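Side-chain contact in titin (Homo sapiens, PDB 1WAA), which probably acts as a giant elastic scaffold of muscle sarcomeres, here represented by a single immunoglobulin domain of its heart isoform: residues 58-63 with 75-80. Sequence-based numbering, arbitrary orientation.
Sequences KKHILI and VSFQAA
Segments 58-63 and 75-80, on strands 59-64 and 73-79, face each other from the two sheets of the domain, with the CA atoms of His60 and Phe77 8.9 Å apart and those of Leu62 and Val75 9.4 Å, too far for backbone pairing, so side chains alone bridge them. Phe77, whose long flat ring can span the gap between the sheets, reaches across because its CG lies anti to the backbone N (chi1 175°), which carries the far end of the ring over one face of the His60 imidazole. Phe77 CZ stands 3.4 Å from His60 CD2, nearer the rim of the imidazole than its middle, and the planes are inclined at 56°, an oblique aromatic pair. A histidine suits this buried place because its flat ring offers a face to Phe77 while NE2 makes a weak hydrogen bond to the carbonyl of Val34. With an alanine in place of His60, the end of the Phe77 ring is likely to lose its aromatic partner and the Val34 oxygen its weak bond. Two residues along each strand, Leu62 and Val75, branched aliphatics with no side-chain polar atoms to satisfy, meet tip to tip, CD2 to CG1 at 4.0 Å. Trp38 touches both and packs edge-to-face with Phe77, linking the aliphatic pair to the aromatic one. Such inward-facing residues from opposed sheets form the core of the immunoglobulin beta-sandwich, here of the I-set.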
ATOM      1  N   LYS E  58       5.840   1.295   8.654  1.00 24.39           N
ATOM      2  CA  LYS E  58       5.977   1.918   9.979  1.00 24.64           C
ATOM      3  C   LYS E  58       6.541   3.335   9.961  1.00 24.60           C
ATOM      4  O   LYS E  58       6.509   4.063  10.976  1.00 24.50           O
ATOM      5  CB  LYS E  58       6.863   1.039  10.882  1.00 24.44           C
ATOM      6  CG  LYS E  58       6.292  -0.323  11.126  1.00 23.05           C
ATOM      7  CD  LYS E  58       6.948  -1.017  12.276  1.00 26.39           C
ATOM      8  CE  LYS E  58       8.309  -1.536  11.921  1.00 35.63           C
ATOM      9  NZ  LYS E  58       8.782  -2.439  13.020  1.00 45.02           N
ATOM     10  N   LYS E  59       7.047   3.722   8.797  1.00 24.69           N
ATOM     11  CA  LYS E  59       7.715   4.994   8.592  1.00 26.01           C
ATOM     12  C   LYS E  59       6.798   6.142   8.159  1.00 28.13           C
ATOM     13  O   LYS E  59       5.966   5.995   7.261  1.00 28.63           O
ATOM     14  CB  LYS E  59       8.807   4.819   7.535  1.00 26.79           C
ATOM     15  CG  LYS E  59      10.155   4.618   8.147  1.00 35.15           C
ATOM     16  CD  LYS E  59      10.627   5.886   8.840  1.00 34.55           C
ATOM     17  CE  LYS E  59      11.393   5.495  10.088  1.00 38.43           C
ATOM     18  NZ  LYS E  59      12.450   4.447   9.865  1.00 32.60           N
ATOM     19  N   HIS E  60       6.955   7.287   8.817  1.00 27.96           N
ATOM     20  CA  HIS E  60       6.283   8.507   8.426  1.00 26.18           C
ATOM     21  C   HIS E  60       7.314   9.605   8.236  1.00 26.37           C
ATOM     22  O   HIS E  60       8.169   9.806   9.084  1.00 26.18           O
ATOM     23  CB  HIS E  60       5.314   8.911   9.489  1.00 26.40           C
ATOM     24  CG  HIS E  60       4.063   8.108   9.485  1.00 26.45           C
ATOM     25  ND1 HIS E  60       3.986   6.854  10.055  1.00 32.66           N
ATOM     26  CD2 HIS E  60       2.840   8.372   8.979  1.00 22.61           C
ATOM     27  CE1 HIS E  60       2.759   6.389   9.914  1.00 27.30           C
ATOM     28  NE2 HIS E  60       2.045   7.297   9.278  1.00 30.82           N
ATOM     29  N   ILE E  61       7.242  10.292   7.103  1.00 25.63           N
ATOM     30  CA  ILE E  61       8.231  11.305   6.771  1.00 25.22           C
ATOM     31  C   ILE E  61       7.574  12.619   6.426  1.00 25.57           C
ATOM     32  O   ILE E  61       6.509  12.633   5.815  1.00 25.53           O
ATOM     33  CB  ILE E  61       9.120  10.784   5.628  1.00 25.61           C
ATOM     34  CG1 ILE E  61      10.016   9.649   6.146  1.00 23.05           C
ATOM     35  CG2 ILE E  61       9.949  11.923   4.948  1.00 23.64           C
ATOM     36  CD1 ILE E  61      10.372   8.627   5.107  1.00 24.95           C
ATOM     37  N   LEU E  62       8.210  13.722   6.818  1.00 25.28           N
ATOM     38  CA  LEU E  62       7.757  15.041   6.416  1.00 24.30           C
ATOM     39  C   LEU E  62       8.933  15.738   5.754  1.00 25.44           C
ATOM     40  O   LEU E  62      10.018  15.800   6.353  1.00 25.00           O
ATOM     41  CB  LEU E  62       7.354  15.859   7.637  1.00 26.56           C
ATOM     42  CG  LEU E  62       7.005  17.324   7.346  1.00 24.70           C
ATOM     43  CD1 LEU E  62       5.736  17.421   6.518  1.00 22.09           C
ATOM     44  CD2 LEU E  62       6.843  18.075   8.621  1.00 23.63           C
ATOM     45  N   ILE E  63       8.727  16.210   4.526  1.00 22.43           N
ATOM     46  CA  ILE E  63       9.730  17.012   3.808  1.00 23.17           C
ATOM     47  C   ILE E  63       9.249  18.459   3.629  1.00 24.36           C
ATOM     48  O   ILE E  63       8.154  18.688   3.121  1.00 24.67           O
ATOM     49  CB  ILE E  63      10.107  16.434   2.419  1.00 20.90           C
ATOM     50  CG1 ILE E  63      10.326  14.921   2.486  1.00 18.69           C
ATOM     51  CG2 ILE E  63      11.389  17.135   1.907  1.00 23.51           C
ATOM     52  CD1 ILE E  63      10.520  14.256   1.125  1.00 22.06           C
ATOM     53  N   VAL E  75       7.766  20.819  15.325  1.00 26.45           N
ATOM     54  CA  VAL E  75       7.106  19.939  14.399  1.00 26.76           C
ATOM     55  C   VAL E  75       6.571  18.801  15.258  1.00 27.79           C
ATOM     56  O   VAL E  75       7.297  18.244  16.089  1.00 28.19           O
ATOM     57  CB  VAL E  75       8.121  19.444  13.341  1.00 25.83           C
ATOM     58  CG1 VAL E  75       7.595  18.214  12.566  1.00 24.80           C
ATOM     59  CG2 VAL E  75       8.512  20.593  12.393  1.00 25.83           C
ATOM     60  N   SER E  76       5.295  18.468  15.093  1.00 27.68           N
ATOM     61  CA  SER E  76       4.718  17.368  15.857  1.00 28.33           C
ATOM     62  C   SER E  76       3.976  16.384  14.952  1.00 27.84           C
ATOM     63  O   SER E  76       3.562  16.720  13.830  1.00 25.86           O
ATOM     64  CB  SER E  76       3.820  17.880  16.992  1.00 27.95           C
ATOM     65  OG  SER E  76       2.685  18.557  16.479  1.00 29.82           O
ATOM     66  N   PHE E  77       3.848  15.149  15.435  1.00 29.11           N
ATOM     67  CA  PHE E  77       3.180  14.103  14.673  1.00 26.73           C
ATOM     68  C   PHE E  77       2.256  13.375  15.632  1.00 27.54           C
ATOM     69  O   PHE E  77       2.602  13.185  16.790  1.00 27.07           O
ATOM     70  CB  PHE E  77       4.219  13.135  14.131  1.00 27.74           C
ATOM     71  CG  PHE E  77       3.631  11.935  13.419  1.00 27.31           C
ATOM     72  CD1 PHE E  77       3.390  10.736  14.112  1.00 24.79           C
ATOM     73  CD2 PHE E  77       3.316  12.004  12.049  1.00 27.91           C
ATOM     74  CE1 PHE E  77       2.879   9.617  13.457  1.00 25.77           C
ATOM     75  CE2 PHE E  77       2.773  10.901  11.379  1.00 27.09           C
ATOM     76  CZ  PHE E  77       2.564   9.691  12.073  1.00 28.54           C
ATOM     77  N   GLN E  78       1.150  12.896  15.109  1.00 29.17           N
ATOM     78  CA  GLN E  78       0.261  12.081  15.942  1.00 29.71           C
ATOM     79  C   GLN E  78      -0.440  11.041  15.090  1.00 30.24           C
ATOM     80  O   GLN E  78      -0.876  11.327  13.969  1.00 30.27           O
ATOM     81  CB  GLN E  78      -0.741  12.973  16.603  1.00 30.41           C
ATOM     82  N   ALA E  79      -0.433   9.855  15.568  1.00 30.42           N
ATOM     83  CA  ALA E  79      -1.123   8.744  14.922  1.00 32.29           C
ATOM     84  C   ALA E  79      -1.791   7.923  16.001  1.00 35.47           C
ATOM     85  O   ALA E  79      -1.118   7.306  16.828  1.00 36.95           O
ATOM     86  CB  ALA E  79      -0.135   7.871  14.162  1.00 31.43           C
ATOM     87  N   ALA E  80      -3.106   7.939  15.970  1.00 36.74           N
ATOM     88  CA  ALA E  80      -3.915   7.193  16.920  1.00 37.07           C
ATOM     89  C   ALA E  80      -3.607   7.679  18.346  1.00 38.14           C
ATOM     90  O   ALA E  80      -4.130   8.705  18.784  1.00 39.73           O
ATOM     91  CB  ALA E  80      -3.624   5.692  16.793  1.00 35.11           C
TER